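PDB 3RJ2: putative uncharacterized protein from Singapore grouper iridovirus, which binds histone H3 and so may act on chromatin of the infected host cell. Local coordinates for residues A7-V12 against T43-S48; Y36-K41 against K90-A95; M55-T60 against L74-E79. All coordinates share one frame; numbering follows the deposited sequence.

Contact 1 (A7-V12 against T43-S48)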
loop_
_atom_site.group_PDB
_atom_site.type_symbol
_atom_site.label_atom_id
_atom_site.label_comp_id
_atom_site.label_asym_id
_atom_site.label_seq_id
_atom_site.Cartn_x
_atom_site.Cartn_y
_atom_site.Cartn_z
ATOM N N ALA A 7 1.280 7.362 4.833
ATOM C CA ALA A 7 0.654 6.237 5.507
ATOM C C ALA A 7 1.520 5.755 6.658
ATOM O O ALA A 7 2.723 5.537 6.500
ATOM C CB ALA A 7 0.376 5.097 4.512
ATOM N N ASN A 8 0.903 5.633 7.828
ATOM C CA ASN A 8 1.546 5.051 8.987
ATOM C C ASN A 8 0.970 3.644 9.147
ATOM O O ASN A 8 -0.207 3.490 9.484
ATOM C CB ASN A 8 1.298 5.923 10.233
ATOM C CG ASN A 8 2.095 5.446 11.464
ATOM O OD1 ASN A 8 1.712 4.489 12.143
ATOM N ND2 ASN A 8 3.203 6.132 11.757
ATOM N N CYS A 9 1.789 2.629 8.860
ATOM C CA CYS A 9 1.364 1.233 8.948
ATOM C C CYS A 9 2.003 0.515 10.127
ATOM O O CYS A 9 3.238 0.420 10.208
ATOM C CB CYS A 9 1.716 0.464 7.672
ATOM S SG CYS A 9 1.192 1.244 6.135
ATOM N N GLU A 10 1.149 0.025 11.032
ATOM C CA GLU A 10 1.549 -0.902 12.093
ATOM C C GLU A 10 1.164 -2.333 11.715
ATOM O O GLU A 10 -0.008 -2.691 11.719
ATOM C CB GLU A 10 0.908 -0.550 13.440
ATOM C CG GLU A 10 1.403 0.733 14.068
ATOM C CD GLU A 10 0.816 0.999 15.472
ATOM O OE1 GLU A 10 -0.258 0.444 15.809
ATOM O OE2 GLU A 10 1.442 1.777 16.236
ATOM N N PHE A 11 2.171 -3.128 11.382
ATOM C CA PHE A 11 2.017 -4.546 11.132
ATOM C C PHE A 11 2.210 -5.265 12.442
ATOM O O PHE A 11 3.200 -5.039 13.128
ATOM C CB PHE A 11 3.025 -5.025 10.097
ATOM C CG PHE A 11 2.679 -4.615 8.702
ATOM C CD1 PHE A 11 3.246 -3.485 8.137
ATOM C CD2 PHE A 11 1.762 -5.347 7.960
ATOM C CE1 PHE A 11 2.920 -3.096 6.856
ATOM C CE2 PHE A 11 1.433 -4.966 6.668
ATOM C CZ PHE A 11 2.009 -3.837 6.116
ATOM N N VAL A 12 1.236 -6.096 12.798
ATOM C CA VAL A 12 1.209 -6.789 14.092
ATOM C C VAL A 12 1.384 -8.277 13.845
ATOM O O VAL A 12 0.690 -8.832 13.005
ATOM C CB VAL A 12 -0.139 -6.535 14.837
ATOM C CG1 VAL A 12 -0.077 -7.021 16.282
ATOM C CG2 VAL A 12 -0.509 -5.065 14.797
ATOM N N THR A 43 -0.523 -10.693 11.235
ATOM C CA THR A 43 -1.925 -11.085 11.273
ATOM C C THR A 43 -2.857 -9.889 11.178
ATOM O O THR A 43 -4.050 -10.038 10.913
ATOM C CB THR A 43 -2.257 -11.802 12.558
ATOM O OG1 THR A 43 -1.978 -10.923 13.652
ATOM C CG2 THR A 43 -1.425 -13.100 12.687
ATOM N N LEU A 44 -2.317 -8.696 11.390
ATOM C CA LEU A 44 -3.145 -7.506 11.440
ATOM C C LEU A 44 -2.352 -6.312 10.935
ATOM O O LEU A 44 -1.165 -6.165 11.247
ATOM C CB LEU A 44 -3.656 -7.269 12.877
ATOM C CG LEU A 44 -4.814 -6.274 13.047
ATOM C CD1 LEU A 44 -6.103 -6.813 12.431
ATOM C CD2 LEU A 44 -5.041 -5.893 14.501
ATOM N N LEU A 45 -3.003 -5.479 10.130
ATOM C CA LEU A 45 -2.444 -4.201 9.720
ATOM C C LEU A 45 -3.286 -3.063 10.307
ATOM O O LEU A 45 -4.457 -2.951 9.988
ATOM C CB LEU A 45 -2.377 -4.101 8.188
ATOM C CG LEU A 45 -2.069 -2.711 7.576
ATOM C CD1 LEU A 45 -0.706 -2.216 8.018
ATOM C CD2 LEU A 45 -2.147 -2.718 6.063
ATOM N N ARG A 46 -2.691 -2.243 11.169
ATOM C CA ARG A 46 -3.352 -1.035 11.658
ATOM C C ARG A 46 -2.767 0.172 10.921
ATOM O O ARG A 46 -1.574 0.415 10.968
ATOM C CB ARG A 46 -3.180 -0.878 13.171
ATOM C CG ARG A 46 -3.595 -2.113 13.982
ATOM C CD ARG A 46 -3.201 -2.013 15.453
ATOM N NE ARG A 46 -3.849 -0.886 16.120
ATOM C CZ ARG A 46 -5.099 -0.895 16.587
ATOM N NH1 ARG A 46 -5.865 -1.982 16.463
ATOM N NH2 ARG A 46 -5.591 0.199 17.173
ATOM N N TYR A 47 -3.612 0.922 10.231
ATOM C CA TYR A 47 -3.118 2.018 9.418
ATOM C C TYR A 47 -3.661 3.364 9.878
ATOM O O TYR A 47 -4.713 3.442 10.502
ATOM C CB TYR A 47 -3.473 1.779 7.945
ATOM C CG TYR A 47 -4.949 1.578 7.721
ATOM C CD1 TYR A 47 -5.801 2.667 7.546
ATOM C CD2 TYR A 47 -5.501 0.286 7.679
ATOM C CE1 TYR A 47 -7.175 2.486 7.351
ATOM C CE2 TYR A 47 -6.869 0.094 7.480
ATOM C CZ TYR A 47 -7.702 1.193 7.320
ATOM O OH TYR A 47 -9.062 1.005 7.117
ATOM N N SER A 48 -2.925 4.419 9.546
ATOM C CA SER A 48 -3.410 5.782 9.642
ATOM C C SER A 48 -2.943 6.507 8.385
ATOM O O SER A 48 -1.738 6.669 8.182
ATOM C CB SER A 48 -2.837 6.452 10.890
ATOM O OG SER A 48 -3.408 7.737 11.068
#
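The carbonyl oxygen Val12 O is gripped by the N-H of Thr43 at 2.8 Å, and more weakly by Leu44 N and Thr43 OG1. With Thr43 and Leu44 both facing Val12, this is a classic beta bulge, set where two antiparallel strands, 6-12 and 44-50, come together as the inner pair of a four-stranded sheet. Beyond the bulge the pairing is regular: Glu10 N to Arg46 O and Arg46 N to Glu10 O are both 2.8 Å, and Asn8 and Ser48 exchange a second pair of backbone bonds. On the face bearing Glu10, Val12 and Arg46, Glu10 OE1 lies near the guanidinium plane, at its edge, but 3.8 Å from Arg46 NE, a long salt bridge; the two flat groups are turned 42° apart. Ser48 OG is held by Glu83 of strand 81-87. The face bearing Cys9, Phe11 and Leu45 turns to the second sheet, where Phe11 packs on Ala95 of strand 94-98. With Leu45 CG swung beside its carbonyl carbon (chi1 168°), CD1 reaches over to strand 6-12 and touches Cys9 CB at 3.6 Å. The same methyl lies over the centre of one Phe11 ring face, a CH-pi contact with Leu45 CD1 3.7 Å from the centroid.

Contact 2 (Y36-K41 against K90-A95)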
loop_
_atom_site.group_PDB
_atom_site.type_symbol
_atom_site.label_atom_id
_atom_site.label_comp_id
_atom_site.label_asym_id
_atom_site.label_seq_id
_atom_site.Cartn_x
_atom_site.Cartn_y
_atom_site.Cartn_z
ATOM N N TYR A 36 6.067 -4.200 0.261
ATOM C CA TYR A 36 6.752 -4.631 1.475
ATOM C C TYR A 36 6.775 -6.143 1.542
ATOM O O TYR A 36 5.722 -6.780 1.595
ATOM C CB TYR A 36 6.040 -4.054 2.703
ATOM C CG TYR A 36 6.560 -4.453 4.070
ATOM C CD1 TYR A 36 7.931 -4.570 4.334
ATOM C CD2 TYR A 36 5.680 -4.654 5.122
ATOM C CE1 TYR A 36 8.399 -4.901 5.617
ATOM C CE2 TYR A 36 6.130 -4.996 6.396
ATOM C CZ TYR A 36 7.484 -5.108 6.639
ATOM O OH TYR A 36 7.907 -5.439 7.903
ATOM N N LYS A 37 7.976 -6.707 1.530
ATOM C CA LYS A 37 8.171 -8.135 1.744
ATOM C C LYS A 37 8.227 -8.367 3.246
ATOM O O LYS A 37 9.034 -7.752 3.927
ATOM C CB LYS A 37 9.483 -8.602 1.104
ATOM C CG LYS A 37 9.643 -10.116 1.091
ATOM C CD LYS A 37 11.007 -10.533 0.568
ATOM C CE LYS A 37 11.242 -12.013 0.841
ATOM N NZ LYS A 37 12.374 -12.550 0.005
ATOM N N PHE A 38 7.358 -9.230 3.758
ATOM C CA PHE A 38 7.311 -9.523 5.196
ATOM C C PHE A 38 8.575 -10.248 5.663
ATOM O O PHE A 38 8.983 -11.235 5.043
ATOM C CB PHE A 38 6.092 -10.380 5.549
ATOM C CG PHE A 38 4.746 -9.718 5.262
ATOM C CD1 PHE A 38 4.656 -8.373 4.903
ATOM C CD2 PHE A 38 3.570 -10.453 5.382
ATOM C CE1 PHE A 38 3.413 -7.781 4.663
ATOM C CE2 PHE A 38 2.329 -9.866 5.144
ATOM C CZ PHE A 38 2.251 -8.537 4.784
ATOM N N PRO A 39 9.211 -9.748 6.740
ATOM C CA PRO A 39 10.317 -10.494 7.351
ATOM C C PRO A 39 9.794 -11.587 8.300
ATOM O O PRO A 39 10.563 -12.449 8.725
ATOM C CB PRO A 39 11.082 -9.413 8.115
ATOM C CG PRO A 39 10.024 -8.421 8.518
ATOM C CD PRO A 39 9.033 -8.422 7.365
ATOM N N GLU A 40 8.488 -11.544 8.594
ATOM C CA GLU A 40 7.803 -12.504 9.471
ATOM C C GLU A 40 6.302 -12.442 9.176
ATOM O O GLU A 40 5.837 -11.496 8.544
ATOM C CB GLU A 40 8.064 -12.170 10.946
ATOM C CG GLU A 40 7.486 -10.820 11.392
ATOM C CD GLU A 40 7.821 -10.479 12.834
ATOM O OE1 GLU A 40 7.452 -11.261 13.737
ATOM O OE2 GLU A 40 8.440 -9.419 13.068
ATOM N N LYS A 41 5.542 -13.431 9.636
ATOM C CA LYS A 41 4.095 -13.448 9.381
ATOM C C LYS A 41 3.374 -12.391 10.223
ATOM O O LYS A 41 3.642 -12.212 11.414
ATOM C CB LYS A 41 3.485 -14.843 9.621
ATOM C CG LYS A 41 4.234 -15.985 8.900
ATOM C CD LYS A 41 3.453 -17.304 8.905
ATOM C CE LYS A 41 4.297 -18.458 8.291
ATOM N NZ LYS A 41 3.478 -19.606 7.750
ATOM N N LYS A 90 -3.515 -15.436 6.132
ATOM C CA LYS A 90 -2.586 -16.493 6.556
ATOM C C LYS A 90 -1.359 -16.654 5.652
ATOM O O LYS A 90 -0.225 -16.796 6.133
ATOM C CB LYS A 90 -3.338 -17.850 6.635
ATOM C CG LYS A 90 -3.650 -18.329 8.061
ATOM C CD LYS A 90 -4.445 -19.671 8.107
ATOM C CE LYS A 90 -4.745 -20.065 9.570
ATOM N NZ LYS A 90 -5.947 -20.968 9.778
ATOM N N ASP A 91 -1.599 -16.653 4.344
ATOM C CA ASP A 91 -0.554 -16.890 3.326
ATOM C C ASP A 91 0.071 -15.621 2.737
ATOM O O ASP A 91 0.749 -15.677 1.702
ATOM C CB ASP A 91 -1.103 -17.759 2.185
ATOM C CG ASP A 91 -2.465 -17.307 1.711
ATOM O OD1 ASP A 91 -3.149 -16.561 2.443
ATOM O OD2 ASP A 91 -2.873 -17.713 0.605
ATOM N N ALA A 92 -0.156 -14.482 3.383
ATOM C CA ALA A 92 0.433 -13.236 2.930
ATOM C C ALA A 92 1.922 -13.218 3.239
ATOM O O ALA A 92 2.329 -13.456 4.374
ATOM C CB ALA A 92 -0.268 -12.038 3.549
ATOM N N ALA A 93 2.719 -12.949 2.203
ATOM C CA ALA A 93 4.165 -12.763 2.327
ATOM C C ALA A 93 4.602 -11.351 1.900
ATOM O O ALA A 93 5.753 -10.956 2.132
ATOM C CB ALA A 93 4.898 -13.812 1.508
ATOM N N TYR A 94 3.678 -10.606 1.284
ATOM C CA TYR A 94 3.925 -9.250 0.766
ATOM C C TYR A 94 2.692 -8.398 0.883
ATOM O O TYR A 94 1.569 -8.891 0.716
ATOM C CB TYR A 94 4.233 -9.249 -0.746
ATOM C CG TYR A 94 5.431 -10.024 -1.193
ATOM C CD1 TYR A 94 6.657 -9.399 -1.365
ATOM C CD2 TYR A 94 5.321 -11.370 -1.494
ATOM C CE1 TYR A 94 7.764 -10.110 -1.813
ATOM C CE2 TYR A 94 6.411 -12.097 -1.931
ATOM C CZ TYR A 94 7.627 -11.466 -2.090
ATOM O OH TYR A 94 8.707 -12.200 -2.527
ATOM N N ALA A 95 2.908 -7.105 1.109
ATOM C CA ALA A 95 1.840 -6.124 1.047
ATOM C C ALA A 95 2.209 -5.066 0.014
ATOM O O ALA A 95 3.380 -4.794 -0.221
ATOM C CB ALA A 95 1.599 -5.484 2.420
HETATM O O HOH W 1 7.664 -12.458 3.073
#
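Three backbone bonds join Tyr36-Phe38 to Ala93-Ala95. Tyr36 and Ala95 form an antiparallel hydrogen-bonded pair, Tyr36 N giving to Ala95 O at 2.8 Å and Ala95 N returning a bond to Tyr36 O. Farther along, Phe38 N donates to Ala93 O at 2.9 Å. A water also grips that oxygen, giving one hydrogen to Ala93 O at 2.6 Å and the other to Phe38 O, and so bridges the two segments where regular pairing stops. Packing centres on the Phe38 ring, which lies against the opposite backbone: one face covers the Ala93-Tyr94 peptide, with Tyr94 N over the ring centre, while two ring carbons meet methyls, Phe38 CE2 on Ala92 CB and Phe38 CE1 on Ala95 CB, both at 3.7 Å. Strands 31-37 and 94-98 are neighbours inside a mixed six-stranded sheet, and a classic beta bulge, Ala93 and Tyr94 facing Phe62, marks the link to strand 56-62 on the far side. Aliphatic contact is made by Lys37, which has CG opposite its N (chi1 -171°) and the chain extended beyond, running alongside the Tyr94 ring and pointing the same way; Lys37 CG comes within 3.5 Å of Tyr94 CE1. The Tyr36 ring leads away from strand 94-98, packs against Phe11 and Trp34, and its OH is hydrogen-bonded to Tyr42.

Contact 3 (M55-T60 against L74-E79)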
loop_
_atom_site.group_PDB
_atom_site.type_symbol
_atom_site.label_atom_id
_atom_site.label_comp_id
_atom_site.label_asym_id
_atom_site.label_seq_id
_atom_site.Cartn_x
_atom_site.Cartn_y
_atom_site.Cartn_z
ATOM N N MET A 55 -10.364 10.348 -1.290
ATOM C CA MET A 55 -9.274 9.523 -1.866
ATOM C C MET A 55 -9.567 8.033 -1.678
ATOM O O MET A 55 -10.229 7.640 -0.730
ATOM C CB MET A 55 -7.920 9.830 -1.212
ATOM C CG MET A 55 -7.066 10.878 -1.902
ATOM S SD MET A 55 -5.489 10.966 -1.029
ATOM C CE MET A 55 -4.828 12.459 -1.770
ATOM N N ARG A 56 -9.055 7.207 -2.577
ATOM C CA ARG A 56 -9.161 5.774 -2.408
ATOM C C ARG A 56 -7.768 5.200 -2.529
ATOM O O ARG A 56 -7.015 5.622 -3.393
ATOM C CB ARG A 56 -10.081 5.186 -3.470
ATOM C CG ARG A 56 -10.083 3.680 -3.553
ATOM C CD ARG A 56 -11.455 3.187 -3.955
ATOM N NE ARG A 56 -11.492 2.780 -5.346
ATOM C CZ ARG A 56 -12.613 2.587 -6.043
ATOM N NH1 ARG A 56 -13.810 2.787 -5.487
ATOM N NH2 ARG A 56 -12.531 2.210 -7.309
ATOM N N HIS A 57 -7.439 4.250 -1.663
ATOM C CA HIS A 57 -6.190 3.494 -1.769
ATOM C C HIS A 57 -6.489 2.004 -1.873
ATOM O O HIS A 57 -7.515 1.532 -1.375
ATOM C CB HIS A 57 -5.285 3.768 -0.563
ATOM C CG HIS A 57 -5.211 5.215 -0.201
ATOM N ND1 HIS A 57 -5.733 5.720 0.974
ATOM C CD2 HIS A 57 -4.733 6.279 -0.887
ATOM C CE1 HIS A 57 -5.559 7.031 1.004
ATOM N NE2 HIS A 57 -4.952 7.394 -0.113
ATOM N N ARG A 58 -5.593 1.269 -2.514
ATOM C CA ARG A 58 -5.703 -0.170 -2.552
ATOM C C ARG A 58 -4.581 -0.810 -1.730
ATOM O O ARG A 58 -3.398 -0.480 -1.886
ATOM C CB ARG A 58 -5.667 -0.639 -3.998
ATOM C CG ARG A 58 -6.048 -2.050 -4.206
ATOM C CD ARG A 58 -5.954 -2.379 -5.691
ATOM N NE ARG A 58 -5.304 -3.658 -5.877
ATOM C CZ ARG A 58 -5.829 -4.717 -6.476
ATOM N NH1 ARG A 58 -7.041 -4.670 -7.010
ATOM N NH2 ARG A 58 -5.109 -5.818 -6.548
ATOM N N VAL A 59 -4.981 -1.709 -0.832
ATOM C CA VAL A 59 -4.058 -2.568 -0.097
ATOM C C VAL A 59 -4.233 -3.999 -0.608
ATOM O O VAL A 59 -5.326 -4.563 -0.535
ATOM C CB VAL A 59 -4.341 -2.556 1.430
ATOM C CG1 VAL A 59 -3.272 -3.350 2.164
ATOM C CG2 VAL A 59 -4.402 -1.135 1.946
ATOM N N THR A 60 -3.150 -4.570 -1.116
ATOM C CA THR A 60 -3.177 -5.878 -1.750
ATOM C C THR A 60 -2.170 -6.743 -1.004
ATOM O O THR A 60 -1.121 -6.247 -0.538
ATOM C CB THR A 60 -2.801 -5.782 -3.259
ATOM O OG1 THR A 60 -3.567 -4.738 -3.879
ATOM C CG2 THR A 60 -3.073 -7.085 -3.994
ATOM N N LEU A 74 -9.294 1.335 0.661
ATOM C CA LEU A 74 -9.493 2.310 1.728
ATOM C C LEU A 74 -10.145 3.568 1.132
ATOM O O LEU A 74 -9.567 4.213 0.261
ATOM C CB LEU A 74 -8.157 2.635 2.400
ATOM C CG LEU A 74 -7.288 1.427 2.799
ATOM C CD1 LEU A 74 -6.061 1.879 3.549
ATOM C CD2 LEU A 74 -8.066 0.386 3.617
ATOM N N ASN A 75 -11.359 3.885 1.584
ATOM C CA ASN A 75 -12.098 5.043 1.097
ATOM C C ASN A 75 -12.149 6.169 2.141
ATOM O O ASN A 75 -12.630 5.964 3.260
ATOM C CB ASN A 75 -13.501 4.604 0.687
ATOM C CG ASN A 75 -13.485 3.701 -0.535
ATOM O OD1 ASN A 75 -13.034 4.102 -1.598
ATOM N ND2 ASN A 75 -13.971 2.482 -0.385
ATOM N N HIS A 76 -11.635 7.347 1.788
ATOM C CA HIS A 76 -11.558 8.457 2.754
ATOM C C HIS A 76 -12.915 9.033 3.156
ATOM O O HIS A 76 -13.088 9.469 4.295
ATOM C CB HIS A 76 -10.644 9.579 2.253
ATOM C CG HIS A 76 -9.224 9.427 2.689
ATOM N ND1 HIS A 76 -8.389 8.465 2.173
ATOM C CD2 HIS A 76 -8.494 10.107 3.602
ATOM C CE1 HIS A 76 -7.200 8.563 2.743
ATOM N NE2 HIS A 76 -7.237 9.555 3.612
ATOM N N GLY A 77 -13.874 9.041 2.240
ATOM C CA GLY A 77 -15.136 9.766 2.479
ATOM C C GLY A 77 -14.824 11.199 2.908
ATOM O O GLY A 77 -13.960 11.849 2.318
ATOM N N LEU A 78 -15.489 11.672 3.961
ATOM C CA LEU A 78 -15.270 13.028 4.458
ATOM C C LEU A 78 -14.002 13.212 5.312
ATOM O O LEU A 78 -13.649 14.348 5.667
ATOM C CB LEU A 78 -16.493 13.520 5.245
ATOM C CG LEU A 78 -17.723 14.122 4.545
ATOM C CD1 LEU A 78 -17.373 15.147 3.449
ATOM C CD2 LEU A 78 -18.627 13.050 3.990
ATOM N N GLU A 79 -13.315 12.120 5.631
ATOM C CA GLU A 79 -12.100 12.179 6.460
ATOM C C GLU A 79 -10.853 12.405 5.611
ATOM O O GLU A 79 -10.638 11.708 4.616
ATOM C CB GLU A 79 -11.902 10.865 7.232
ATOM C CG GLU A 79 -13.111 10.372 7.989
ATOM C CD GLU A 79 -13.377 11.137 9.277
ATOM O OE1 GLU A 79 -12.414 11.674 9.895
ATOM O OE2 GLU A 79 -14.569 11.178 9.679
#
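Arg56 and Asn75, a non-hydrogen-bonded pair, point their side chains the same way, on the face away from His57 and His76. The amide and guanidinium planes stand 68° apart, and Asn75 OD1 lies beside the Arg56 chain near CD. The pair sits at the open end of the beta hairpin of strands 56-62 and 68-75, where the chain leaves the second strand for a type II' turn, His76 to Glu79. On the other face the His57 and His76 rings approach rim to rim, but they are modelled too close and their exact geometry is doubtful. His76 NE2 has a weak hydrogen bond to Val49 O of strand 44-50, which may help to orient the ring. Met55 comes to His76 from above: its extended chain carries SD over the ring, 5.1 Å from the centroid and 22° off the normal, a distant sulfur-aromatic contact. In the backbone, His76 N donates to Met55 O at 2.9 Å, and His57 and Leu74 form a hydrogen-bonded pair, the shorter bond being Leu74 N to His57 O at 2.7 Å. Leu74, with CG anti to its carbonyl carbon (chi1 -48°), angles across Val59 on the histidine side, Leu74 CD1 meeting Val59 CG2 at 3.8 Å.

Contact 1 belongs to the four-stranded antiparallel sheet, contacts 2 and 3 to the mixed six-stranded one, so together they sample both sheets and the packing between them. The centres of contacts 1 and 2 lie about 13 Å apart. Between the centres of contacts 1 and 3 the distance is about 14 Å. Contacts 2 and 3, with centres about 22 Å apart, stand on opposite sides of the chain's centre. Phe11 of contact 1 meets Tyr36, Phe38 and Ala95 of contact 2, while Leu45 and Tyr47 reach Val59 and Leu74 of contact 3, respectively. Along the chain, contacts 1 and 2 alternate their segments; contact 3 follows contact 1 and falls wholly between the segments of contact 2. These side-chain contacts between the sheets are consistent with one compact fold.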